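Local coordinates for ABC transporter, periplasmic solute-binding protein (Rhizobium meliloti, PDB 4WED), which probably binds a small solute such as a peptide or a nickel-containing ligand outside the inner membrane and hands it to an ABC importer, at residues 239-244 with 502-507; 230-235 with 249-254; 344-349 with 390-395; 285-290 with 415-420. One frame throughout, in Å; residues are numbered along the deposited sequence.

Interaction 1: 239-244 with 502-507; sequences EIDLVG and KRVQGF
The backbones of 239-244 and 502-507 come nearest at Asp241 and Val504, whose CA atoms lie 7.0 Å apart, too far for backbone pairing, and side chains bridge the gap. The main bridge is a bidentate salt bridge made side-on by Arg503. Its NE donates to Asp241 OD1 over 2.9 Å in a nearly straight bond, 177° at the hydrogen, while Arg503 NH2 reaches Asp241 OD2 at 3.0 Å. Both oxygens are met on their syn sides, and the carboxylate lies at the guanidinium's edge, but the two planes are turned 37° apart, so the pair is not coplanar. With chi1 at 81°, CG of Arg503 sits between its backbone N and carbonyl carbon, and the extended chain from there carries NE to the acid. Ser501 OG also bonds OD1 and the Arg39 backbone N bonds OD2, so each oxygen has two partners. A leucine in place of Arg503 would probably leave the buried carboxylate without the guanidinium's charge and two of its bonds, held by Ser501 OG and the Arg39 backbone N. Next to the ion pair, Val504 CG2 packs against Asp241 CB at 3.8 Å. Farther along, Leu242 CD1 meets the Phe507 ring obliquely, 3.9 Å from CE1. Trp498, on strand 488-500, touches both Leu242 and Phe507. The contact thus ties the start of strand 242-244, which pairs antiparallel with strand 488-500, to the short strand 504-505 beside 522-523, with strand 37-42 packed against Asp241 and Leu242 and helix 228-237 against Ile240.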
loop_
_atom_site.group_PDB
_atom_site.type_symbol
_atom_site.label_atom_id
_atom_site.label_comp_id
_atom_site.label_asym_id
_atom_site.label_seq_id
_atom_site.Cartn_x
_atom_site.Cartn_y
_atom_site.Cartn_z
ATOM N N GLU A 239 -4.908 20.138 21.307
ATOM C CA GLU A 239 -4.437 18.961 22.083
ATOM C C GLU A 239 -3.516 18.057 21.276
ATOM O O GLU A 239 -2.576 17.481 21.818
ATOM C CB GLU A 239 -5.617 18.117 22.592
ATOM N N ILE A 240 -3.790 17.935 19.984
ATOM C CA ILE A 240 -2.863 17.298 19.049
ATOM C C ILE A 240 -2.560 18.166 17.826
ATOM O O ILE A 240 -3.281 19.113 17.514
ATOM C CB ILE A 240 -3.350 15.921 18.574
ATOM C CG1 ILE A 240 -4.722 16.010 17.913
ATOM C CG2 ILE A 240 -3.328 14.936 19.737
ATOM C CD1 ILE A 240 -5.130 14.712 17.257
ATOM N N ASP A 241 -1.446 17.852 17.188
ATOM C CA ASP A 241 -1.003 18.529 15.978
ATOM C C ASP A 241 -1.287 17.752 14.722
ATOM O O ASP A 241 -1.301 18.328 13.678
ATOM C CB ASP A 241 0.497 18.763 16.011
ATOM C CG ASP A 241 0.912 19.645 17.137
ATOM O OD1 ASP A 241 0.440 20.812 17.220
ATOM O OD2 ASP A 241 1.736 19.159 17.935
ATOM N N LEU A 242 -1.526 16.454 14.847
ATOM C CA LEU A 242 -1.527 15.560 13.703
ATOM C C LEU A 242 -2.497 14.395 13.790
ATOM O O LEU A 242 -2.551 13.707 14.784
ATOM C CB LEU A 242 -0.133 14.997 13.576
ATOM C CG LEU A 242 0.366 14.827 12.169
ATOM C CD1 LEU A 242 0.214 16.108 11.357
ATOM C CD2 LEU A 242 1.813 14.390 12.264
ATOM N N VAL A 243 -3.278 14.176 12.749
ATOM C CA VAL A 243 -4.206 13.053 12.747
ATOM C C VAL A 243 -4.247 12.472 11.338
ATOM O O VAL A 243 -4.029 13.202 10.361
ATOM C CB VAL A 243 -5.597 13.497 13.244
ATOM C CG1 VAL A 243 -6.169 14.565 12.336
ATOM C CG2 VAL A 243 -6.553 12.313 13.403
ATOM N N GLY A 244 -4.464 11.159 11.245
ATOM C CA GLY A 244 -4.543 10.460 9.952
ATOM C C GLY A 244 -3.819 9.133 9.937
ATOM O O GLY A 244 -3.104 8.775 10.894
ATOM N N LYS A 502 -2.268 24.456 12.612
ATOM C CA LYS A 502 -1.708 25.622 11.998
ATOM C C LYS A 502 -0.207 25.747 12.238
ATOM O O LYS A 502 0.500 26.248 11.378
ATOM C CB LYS A 502 -2.426 26.878 12.525
ATOM N N ARG A 503 0.292 25.326 13.393
ATOM C CA ARG A 503 1.707 25.561 13.721
ATOM C C ARG A 503 2.649 24.565 13.011
ATOM O O ARG A 503 3.859 24.808 12.926
ATOM C CB ARG A 503 1.948 25.575 15.249
ATOM C CG ARG A 503 2.057 24.208 15.912
ATOM C CD ARG A 503 2.059 24.276 17.442
ATOM N NE ARG A 503 2.248 22.944 18.045
ATOM C CZ ARG A 503 3.210 22.596 18.919
ATOM N NH1 ARG A 503 4.108 23.476 19.388
ATOM N NH2 ARG A 503 3.255 21.342 19.359
ATOM N N VAL A 504 2.106 23.452 12.509
ATOM C CA VAL A 504 2.930 22.485 11.775
ATOM C C VAL A 504 3.277 22.958 10.344
ATOM O O VAL A 504 2.396 23.121 9.469
ATOM C CB VAL A 504 2.286 21.091 11.716
ATOM C CG1 VAL A 504 3.117 20.146 10.834
ATOM C CG2 VAL A 504 2.132 20.527 13.119
ATOM N N GLN A 505 4.569 23.192 10.132
ATOM C CA GLN A 505 5.090 23.451 8.813
ATOM C C GLN A 505 5.877 22.254 8.373
ATOM O O GLN A 505 6.396 21.468 9.183
ATOM C CB GLN A 505 6.006 24.641 8.834
ATOM C CG GLN A 505 5.310 25.927 9.236
ATOM C CD GLN A 505 6.130 27.142 8.851
ATOM O OE1 GLN A 505 7.295 27.274 9.238
ATOM N NE2 GLN A 505 5.539 28.023 8.062
ATOM N N GLY A 506 5.977 22.116 7.077
ATOM C CA GLY A 506 6.840 21.099 6.526
ATOM C C GLY A 506 6.227 19.732 6.530
ATOM O O GLY A 506 6.939 18.765 6.315
ATOM N N PHE A 507 4.911 19.628 6.728
ATOM C CA PHE A 507 4.281 18.307 6.743
ATOM C C PHE A 507 4.445 17.627 5.384
ATOM O O PHE A 507 4.188 18.233 4.332
ATOM C CB PHE A 507 2.803 18.330 7.115
ATOM C CG PHE A 507 2.153 16.971 7.047
ATOM C CD1 PHE A 507 2.341 16.050 8.061
ATOM C CD2 PHE A 507 1.372 16.604 5.971
ATOM C CE1 PHE A 507 1.737 14.798 7.993
ATOM C CE2 PHE A 507 0.803 15.346 5.883
ATOM C CZ PHE A 507 0.980 14.445 6.897
#

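Interaction 2: 230-235 with 249-254; sequences SRVAAL and APLTPE
Ala249 meets Arg231 where the loop leading into helix 253-261 passes alongside helix 228-237, a helix-to-loop contact that finishes in a capping box. The Ala249 methyl rests on the arginine chain, with CB 3.6 Å from Arg231 NE, and its CA lies over one face of the guanidinium. Next, Pro250 supplies the polar anchor: its carbonyl O accepts a bond from Arg231 NH2 over 2.9 Å, nearly straight at 174° and entering at the guanidinium edge, in that group's plane. The Pro250 ring is also close, CD standing 3.5 Å from the same NH2. A bend at chi3 (-69°) turns the arginine head across to the loop, and NH1 bonds the backbone O of Ile225; Arg231 NE, however, is buried with no polar partner in the model. Replacing Arg231 by a methionine would probably leave the Pro250 carbonyl without its donor and let this part of the loop shift. At Leu251 the contact becomes apolar and light, CD1 lying 4.4 Å from Val232 CG2, while Leu259 of helix 253-261 touches both side chains. Thr252 is the N-cap of that helix: its side chain caps a backbone N in the first turn, and Glu255 OE2 bonds back to Thr252 N.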
loop_
_atom_site.group_PDB
_atom_site.type_symbol
_atom_site.label_atom_id
_atom_site.label_comp_id
_atom_site.label_asym_id
_atom_site.label_seq_id
_atom_site.Cartn_x
_atom_site.Cartn_y
_atom_site.Cartn_z
ATOM N N SER A 230 -13.294 11.779 18.885
ATOM C CA SER A 230 -12.361 12.418 19.824
ATOM C C SER A 230 -11.137 13.006 19.129
ATOM O O SER A 230 -10.668 14.100 19.436
ATOM C CB SER A 230 -11.883 11.404 20.865
ATOM O OG SER A 230 -12.936 10.968 21.718
ATOM N N ARG A 231 -10.622 12.257 18.168
ATOM C CA ARG A 231 -9.434 12.665 17.418
ATOM C C ARG A 231 -9.644 14.022 16.717
ATOM O O ARG A 231 -8.817 14.935 16.831
ATOM C CB ARG A 231 -9.039 11.547 16.473
ATOM C CG ARG A 231 -8.655 10.261 17.227
ATOM C CD ARG A 231 -7.713 9.323 16.482
ATOM N NE ARG A 231 -8.369 8.713 15.331
ATOM C CZ ARG A 231 -9.090 7.590 15.341
ATOM N NH1 ARG A 231 -9.273 6.885 16.446
ATOM N NH2 ARG A 231 -9.628 7.161 14.203
ATOM N N VAL A 232 -10.790 14.163 16.068
ATOM C CA VAL A 232 -11.199 15.422 15.440
ATOM C C VAL A 232 -11.247 16.584 16.439
ATOM O O VAL A 232 -10.677 17.654 16.198
ATOM C CB VAL A 232 -12.592 15.256 14.765
ATOM C CG1 VAL A 232 -13.168 16.589 14.313
ATOM C CG2 VAL A 232 -12.480 14.291 13.583
ATOM N N ALA A 233 -11.928 16.354 17.552
ATOM C CA ALA A 233 -12.039 17.351 18.626
ATOM C C ALA A 233 -10.675 17.777 19.113
ATOM O O ALA A 233 -10.406 18.975 19.251
ATOM C CB ALA A 233 -12.837 16.789 19.787
ATOM N N ALA A 234 -9.801 16.785 19.333
ATOM C CA ALA A 234 -8.494 17.030 19.954
ATOM C C ALA A 234 -7.590 17.937 19.129
ATOM O O ALA A 234 -6.782 18.703 19.670
ATOM C CB ALA A 234 -7.813 15.722 20.262
ATOM N N LEU A 235 -7.765 17.877 17.816
ATOM C CA LEU A 235 -6.984 18.722 16.898
ATOM C C LEU A 235 -7.500 20.177 16.942
ATOM O O LEU A 235 -6.715 21.138 16.990
ATOM C CB LEU A 235 -7.048 18.147 15.472
ATOM C CG LEU A 235 -6.337 18.926 14.363
ATOM C CD1 LEU A 235 -4.840 19.050 14.630
ATOM C CD2 LEU A 235 -6.568 18.253 13.025
ATOM N N ALA A 249 -4.161 6.492 12.846
ATOM C CA ALA A 249 -5.339 7.163 13.417
ATOM C C ALA A 249 -6.253 7.605 12.280
ATOM O O ALA A 249 -6.273 8.776 11.932
ATOM C CB ALA A 249 -4.917 8.358 14.263
ATOM N N PRO A 250 -7.002 6.651 11.690
ATOM C CA PRO A 250 -7.727 6.946 10.479
ATOM C C PRO A 250 -8.644 8.173 10.601
ATOM O O PRO A 250 -9.100 8.528 11.676
ATOM C CB PRO A 250 -8.563 5.684 10.249
ATOM C CG PRO A 250 -7.873 4.622 11.006
ATOM C CD PRO A 250 -7.365 5.326 12.215
ATOM N N LEU A 251 -8.912 8.774 9.461
ATOM C CA LEU A 251 -9.655 9.996 9.388
ATOM C C LEU A 251 -10.458 9.894 8.105
ATOM O O LEU A 251 -9.906 10.070 7.024
ATOM C CB LEU A 251 -8.642 11.116 9.310
ATOM C CG LEU A 251 -9.107 12.536 9.097
ATOM C CD1 LEU A 251 -9.676 13.071 10.390
ATOM C CD2 LEU A 251 -7.928 13.383 8.653
ATOM N N THR A 252 -11.746 9.577 8.206
ATOM C CA THR A 252 -12.586 9.413 7.008
ATOM C C THR A 252 -12.717 10.729 6.270
ATOM O O THR A 252 -12.443 11.802 6.837
ATOM C CB THR A 252 -14.058 9.069 7.285
ATOM O OG1 THR A 252 -14.693 10.235 7.784
ATOM C CG2 THR A 252 -14.259 7.913 8.270
ATOM N N PRO A 253 -13.154 10.646 5.002
ATOM C CA PRO A 253 -13.635 11.779 4.217
ATOM C C PRO A 253 -14.443 12.802 5.016
ATOM O O PRO A 253 -14.091 13.998 4.998
ATOM C CB PRO A 253 -14.486 11.087 3.156
ATOM C CG PRO A 253 -13.688 9.837 2.870
ATOM C CD PRO A 253 -12.948 9.466 4.131
ATOM N N GLU A 254 -15.486 12.349 5.723
ATOM C CA GLU A 254 -16.382 13.291 6.370
ATOM C C GLU A 254 -15.577 14.099 7.378
ATOM O O GLU A 254 -15.727 15.320 7.431
ATOM C CB GLU A 254 -17.578 12.606 7.054
#

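Interaction 3: 344-349 with 390-395; sequences ALLEKA and KEVGID
Leu346 points its CG away from its own carbonyl carbon (chi1 -67°) and extends on to CD1 (chi2 172°), which carries that methyl to Val392 and Ile394, at the C-terminal end of helix 378-392 and just after it. There the chain leaves the helix through a Schellman motif at Gly393, whose phi of 100° and two bonds back into the last turn mark the helix termination; Gly393 N to Lys390 O, 2.9 Å, is one backbone bond at this end. A side chain at Gly393 would collide with the Val392 carbonyl oxygen at these backbone angles. The contact is small, about 101 Å² in all, and rests almost wholly on one methyl. On the apolar side it meets Ile394, whose CD1 is 4.0 Å away, the two side chains crossing at about a right angle. Val392 CG2 is a looser neighbour, 4.3 Å from Leu346 CD1. Helix 339-348 is thereby packed onto the turn that takes helix 378-392 into strand 395-400, and Leu364 of strand 362-370 touches both Leu346 and Ile394, while helix 290-299 adds Ala295 and Val296. The nearest approach is to a polar atom: Leu346 CD1 lies 3.4 Å from Val392 O, a carbonyl oxygen that accepts its hydrogen bond from Arg357 NE.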
loop_
_atom_site.group_PDB
_atom_site.type_symbol
_atom_site.label_atom_id
_atom_site.label_comp_id
_atom_site.label_asym_id
_atom_site.label_seq_id
_atom_site.Cartn_x
_atom_site.Cartn_y
_atom_site.Cartn_z
ATOM N N ALA A 344 -23.164 2.784 -28.029
ATOM C CA ALA A 344 -22.740 2.433 -29.372
ATOM C C ALA A 344 -21.977 1.095 -29.361
ATOM O O ALA A 344 -22.226 0.236 -30.209
ATOM C CB ALA A 344 -21.898 3.560 -29.990
ATOM N N LEU A 345 -21.065 0.904 -28.414
ATOM C CA LEU A 345 -20.385 -0.397 -28.296
ATOM C C LEU A 345 -21.413 -1.482 -28.114
ATOM O O LEU A 345 -21.429 -2.462 -28.846
ATOM C CB LEU A 345 -19.441 -0.433 -27.105
ATOM C CG LEU A 345 -18.203 0.411 -27.335
ATOM C CD1 LEU A 345 -17.487 0.739 -26.043
ATOM C CD2 LEU A 345 -17.269 -0.310 -28.295
ATOM N N LEU A 346 -22.298 -1.305 -27.150
ATOM C CA LEU A 346 -23.288 -2.337 -26.914
ATOM C C LEU A 346 -24.093 -2.676 -28.148
ATOM O O LEU A 346 -24.383 -3.848 -28.415
ATOM C CB LEU A 346 -24.215 -1.916 -25.792
ATOM C CG LEU A 346 -23.499 -1.836 -24.461
ATOM C CD1 LEU A 346 -24.393 -1.226 -23.418
ATOM C CD2 LEU A 346 -22.988 -3.203 -24.030
ATOM N N GLU A 347 -24.464 -1.654 -28.897
ATOM C CA GLU A 347 -25.183 -1.857 -30.162
ATOM C C GLU A 347 -24.342 -2.608 -31.223
ATOM O O GLU A 347 -24.814 -3.554 -31.827
ATOM C CB GLU A 347 -25.693 -0.521 -30.725
ATOM C CG GLU A 347 -27.018 -0.662 -31.479
ATOM C CD GLU A 347 -28.051 0.408 -31.110
ATOM O OE1 GLU A 347 -28.070 1.424 -31.856
ATOM O OE2 GLU A 347 -28.818 0.252 -30.094
ATOM N N LYS A 348 -23.106 -2.193 -31.442
ATOM C CA LYS A 348 -22.211 -2.944 -32.321
ATOM C C LYS A 348 -22.133 -4.423 -31.870
ATOM O O LYS A 348 -22.147 -5.330 -32.688
ATOM C CB LYS A 348 -20.814 -2.307 -32.345
ATOM C CG LYS A 348 -20.736 -0.950 -33.033
ATOM C CD LYS A 348 -19.430 -0.223 -32.719
ATOM C CE LYS A 348 -19.500 1.271 -33.051
ATOM N NZ LYS A 348 -18.557 2.072 -32.195
ATOM N N ALA A 349 -22.065 -4.660 -30.559
ATOM C CA ALA A 349 -22.013 -6.028 -30.027
ATOM C C ALA A 349 -23.348 -6.755 -30.129
ATOM O O ALA A 349 -23.415 -7.906 -29.785
ATOM C CB ALA A 349 -21.548 -6.036 -28.585
ATOM N N LYS A 390 -27.907 1.719 -16.021
ATOM C CA LYS A 390 -29.238 1.836 -16.494
ATOM C C LYS A 390 -29.222 2.780 -17.687
ATOM O O LYS A 390 -29.806 2.461 -18.711
ATOM C CB LYS A 390 -30.150 2.312 -15.363
ATOM C CG LYS A 390 -31.518 2.824 -15.804
ATOM C CD LYS A 390 -32.565 1.730 -15.841
ATOM C CE LYS A 390 -33.893 2.327 -16.257
ATOM N NZ LYS A 390 -35.013 1.773 -15.470
ATOM N N GLU A 391 -28.519 3.910 -17.578
ATOM C CA GLU A 391 -28.507 4.926 -18.647
ATOM C C GLU A 391 -27.949 4.398 -19.967
ATOM O O GLU A 391 -28.356 4.867 -21.005
ATOM C CB GLU A 391 -27.733 6.181 -18.218
ATOM C CG GLU A 391 -28.537 7.133 -17.323
ATOM C CD GLU A 391 -27.675 8.145 -16.556
ATOM O OE1 GLU A 391 -26.684 7.727 -15.909
ATOM O OE2 GLU A 391 -27.983 9.358 -16.579
ATOM N N VAL A 392 -27.019 3.435 -19.931
ATOM C CA VAL A 392 -26.492 2.808 -21.166
ATOM C C VAL A 392 -27.223 1.536 -21.577
ATOM O O VAL A 392 -26.887 0.942 -22.605
ATOM C CB VAL A 392 -24.995 2.481 -21.072
ATOM C CG1 VAL A 392 -24.223 3.736 -20.755
ATOM C CG2 VAL A 392 -24.681 1.400 -20.031
ATOM N N GLY A 393 -28.198 1.119 -20.771
ATOM C CA GLY A 393 -29.057 -0.024 -21.069
ATOM C C GLY A 393 -28.697 -1.328 -20.365
ATOM O O GLY A 393 -29.161 -2.387 -20.763
ATOM N N ILE A 394 -27.849 -1.270 -19.341
ATOM C CA ILE A 394 -27.501 -2.453 -18.583
ATOM C C ILE A 394 -28.288 -2.470 -17.290
ATOM O O ILE A 394 -28.391 -1.448 -16.622
ATOM C CB ILE A 394 -25.993 -2.452 -18.257
ATOM C CG1 ILE A 394 -25.216 -2.868 -19.522
ATOM C CG2 ILE A 394 -25.703 -3.373 -17.066
ATOM C CD1 ILE A 394 -23.844 -2.278 -19.649
ATOM N N ASP A 395 -28.835 -3.634 -16.953
ATOM C CA ASP A 395 -29.661 -3.852 -15.747
ATOM C C ASP A 395 -28.781 -4.434 -14.628
ATOM O O ASP A 395 -28.501 -5.636 -14.582
ATOM C CB ASP A 395 -30.851 -4.786 -16.069
ATOM C CG ASP A 395 -31.702 -5.150 -14.821
ATOM O OD1 ASP A 395 -31.943 -4.289 -13.952
ATOM O OD2 ASP A 395 -32.133 -6.319 -14.719
#

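Interaction 4: 285-290 with 415-420; sequences EPLKDP and YDLGFF
Leu287 reaches across to Asp416 and Leu417 with a single methyl, and the CA atoms of Leu287 and Asp416 stay 8.1 Å apart. From CB, which aims at the strand segment but lies too far back to touch it, the side chain continues to CG, set away from its own carbonyl carbon by a chi1 of -64°. CG is still 4.9 Å from Asp416 O and serves only as the branch point. Of the two methyls beyond it, CD1 carries the contact, for chi2 at 177° extends the chain straight towards 415-420. CD1 abuts the backbone oxygen of Asp416 at 3.3 Å, meeting it well off the line of the C=O bond, and lies 4.4 Å from Asp416 CB. Its apolar partner is Leu417, whose CD2 lies 4.2 Å away. CD2 of Leu287 is farther from Leu417 CD2, at 4.7 Å. The contact is thus van der Waals in kind and slight, burying some 91 Å². The acid end of Asp416 is engaged apart from it: OD1 forms a salt bridge with Arg283 and OD2 accepts from the backbone N of Glu367. Phe279 touches both leucines, closing the apolar patch from strand 274-279. That strand runs antiparallel to 417-421, while backbone bonds from Asp416 and Leu417 reach Glu367 and Val369 of strand 362-370. Leu287 therefore lays the loop between strand 274-279 and helix 290-299 against the beginning of strand 417-421, and Asp289, the N-cap of that helix, follows two residues later.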
loop_
_atom_site.group_PDB
_atom_site.type_symbol
_atom_site.label_atom_id
_atom_site.label_comp_id
_atom_site.label_asym_id
_atom_site.label_seq_id
_atom_site.Cartn_x
_atom_site.Cartn_y
_atom_site.Cartn_z
ATOM N N GLU A 285 -22.026 -14.681 -19.507
ATOM C CA GLU A 285 -21.700 -14.821 -20.935
ATOM C C GLU A 285 -21.496 -13.474 -21.694
ATOM O O GLU A 285 -20.705 -13.416 -22.630
ATOM C CB GLU A 285 -22.776 -15.666 -21.609
ATOM C CG GLU A 285 -22.307 -16.614 -22.705
ATOM C CD GLU A 285 -23.493 -17.195 -23.465
ATOM O OE1 GLU A 285 -24.515 -17.522 -22.821
ATOM O OE2 GLU A 285 -23.428 -17.312 -24.706
ATOM N N PRO A 286 -22.189 -12.384 -21.283
ATOM C CA PRO A 286 -21.936 -11.081 -21.934
ATOM C C PRO A 286 -20.556 -10.424 -21.679
ATOM O O PRO A 286 -20.101 -9.583 -22.458
ATOM C CB PRO A 286 -23.060 -10.191 -21.378
ATOM C CG PRO A 286 -24.167 -11.149 -21.006
ATOM C CD PRO A 286 -23.444 -12.356 -20.487
ATOM N N LEU A 287 -19.876 -10.804 -20.613
ATOM C CA LEU A 287 -18.643 -10.159 -20.297
ATOM C C LEU A 287 -17.526 -10.808 -21.056
ATOM O O LEU A 287 -16.404 -10.335 -20.986
ATOM C CB LEU A 287 -18.391 -10.282 -18.818
ATOM C CG LEU A 287 -19.421 -9.555 -17.991
ATOM C CD1 LEU A 287 -19.126 -9.786 -16.513
ATOM C CD2 LEU A 287 -19.438 -8.063 -18.347
ATOM N N LYS A 288 -17.809 -11.912 -21.745
ATOM C CA LYS A 288 -16.807 -12.531 -22.622
ATOM C C LYS A 288 -16.528 -11.633 -23.802
ATOM O O LYS A 288 -15.454 -11.663 -24.372
ATOM C CB LYS A 288 -17.261 -13.891 -23.155
ATOM C CG LYS A 288 -17.636 -14.891 -22.081
ATOM C CD LYS A 288 -17.597 -16.310 -22.599
ATOM C CE LYS A 288 -18.047 -17.295 -21.535
ATOM N NZ LYS A 288 -18.239 -18.625 -22.159
ATOM N N ASP A 289 -17.522 -10.854 -24.193
ATOM C CA ASP A 289 -17.345 -9.891 -25.236
ATOM C C ASP A 289 -16.626 -8.654 -24.687
ATOM O O ASP A 289 -17.221 -7.865 -23.996
ATOM C CB ASP A 289 -18.708 -9.506 -25.796
ATOM C CG ASP A 289 -18.597 -8.631 -27.020
ATOM O OD1 ASP A 289 -17.585 -7.902 -27.118
ATOM O OD2 ASP A 289 -19.515 -8.671 -27.876
ATOM N N PRO A 290 -15.352 -8.457 -25.036
ATOM C CA PRO A 290 -14.597 -7.320 -24.507
ATOM C C PRO A 290 -15.144 -5.933 -24.792
ATOM O O PRO A 290 -14.801 -4.997 -24.063
ATOM C CB PRO A 290 -13.229 -7.469 -25.178
ATOM C CG PRO A 290 -13.457 -8.379 -26.329
ATOM C CD PRO A 290 -14.481 -9.337 -25.829
ATOM N N TYR A 415 -20.391 -14.436 -8.816
ATOM C CA TYR A 415 -20.625 -13.006 -9.097
ATOM C C TYR A 415 -20.319 -12.695 -10.565
ATOM O O TYR A 415 -19.435 -13.315 -11.152
ATOM C CB TYR A 415 -19.755 -12.111 -8.224
ATOM C CG TYR A 415 -18.265 -12.199 -8.487
ATOM C CD1 TYR A 415 -17.451 -13.132 -7.808
ATOM C CD2 TYR A 415 -17.649 -11.325 -9.387
ATOM C CE1 TYR A 415 -16.083 -13.185 -8.031
ATOM C CE2 TYR A 415 -16.285 -11.373 -9.626
ATOM C CZ TYR A 415 -15.509 -12.296 -8.956
ATOM O OH TYR A 415 -14.175 -12.320 -9.235
ATOM N N ASP A 416 -21.053 -11.755 -11.157
ATOM C CA ASP A 416 -20.717 -11.268 -12.504
ATOM C C ASP A 416 -19.684 -10.153 -12.431
ATOM O O ASP A 416 -18.770 -10.126 -13.215
ATOM C CB ASP A 416 -21.949 -10.764 -13.237
ATOM C CG ASP A 416 -23.005 -11.815 -13.369
ATOM O OD1 ASP A 416 -22.624 -12.985 -13.288
ATOM O OD2 ASP A 416 -24.210 -11.476 -13.553
ATOM N N LEU A 417 -19.912 -9.223 -11.505
ATOM C CA LEU A 417 -19.020 -8.111 -11.154
ATOM C C LEU A 417 -18.784 -8.062 -9.646
ATOM O O LEU A 417 -19.683 -8.375 -8.847
ATOM C CB LEU A 417 -19.636 -6.769 -11.536
ATOM C CG LEU A 417 -20.093 -6.670 -12.974
ATOM C CD1 LEU A 417 -21.095 -5.530 -13.167
ATOM C CD2 LEU A 417 -18.886 -6.520 -13.909
ATOM N N GLY A 418 -17.592 -7.610 -9.264
ATOM C CA GLY A 418 -17.227 -7.441 -7.851
ATOM C C GLY A 418 -16.048 -6.511 -7.682
ATOM O O GLY A 418 -15.404 -6.132 -8.648
ATOM N N PHE A 419 -15.757 -6.170 -6.432
ATOM C CA PHE A 419 -14.734 -5.194 -6.105
ATOM C C PHE A 419 -13.525 -5.769 -5.429
ATOM O O PHE A 419 -13.623 -6.524 -4.466
ATOM C CB PHE A 419 -15.284 -4.128 -5.187
ATOM C CG PHE A 419 -16.419 -3.343 -5.776
ATOM C CD1 PHE A 419 -16.392 -2.949 -7.109
ATOM C CD2 PHE A 419 -17.467 -2.952 -4.989
ATOM C CE1 PHE A 419 -17.439 -2.202 -7.649
ATOM C CE2 PHE A 419 -18.524 -2.220 -5.520
ATOM C CZ PHE A 419 -18.497 -1.837 -6.850
ATOM N N PHE A 420 -12.373 -5.333 -5.903
ATOM C CA PHE A 420 -11.138 -5.658 -5.277
ATOM C C PHE A 420 -10.426 -4.382 -4.964
ATOM O O PHE A 420 -10.651 -3.338 -5.590
ATOM C CB PHE A 420 -10.278 -6.449 -6.241
ATOM C CG PHE A 420 -10.787 -7.822 -6.494
ATOM C CD1 PHE A 420 -11.874 -8.024 -7.316
ATOM C CD2 PHE A 420 -10.170 -8.920 -5.921
ATOM C CE1 PHE A 420 -12.350 -9.302 -7.554
ATOM C CE2 PHE A 420 -10.650 -10.206 -6.153
ATOM C CZ PHE A 420 -11.742 -10.395 -6.967
#

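How the interactions relate
The four contacts form two pairs in two separate regions of the folded chain. Interactions 1 and 2, centres 12 Å apart, are joined where helix 228-237 turns towards strand 242-244: Ala234 O lies 2.9 Å from Glu239 N and 3.1 Å from Ile240 N, both probable hydrogen bonds. Interactions 3 and 4, centres 15 Å apart, touch through Ala349 CB and Asp289 OD2 at 3.4 Å. Between the pairs, interactions 1 and 4 lie on opposite sides of the chain's centre, their centres about 44 Å apart, yet reach the same antiparallel sheet, which includes strand 488-500. The sodium ion, held by Asp62 and Asp515, is about 12 Å from the Phe507 side chain of interaction 1.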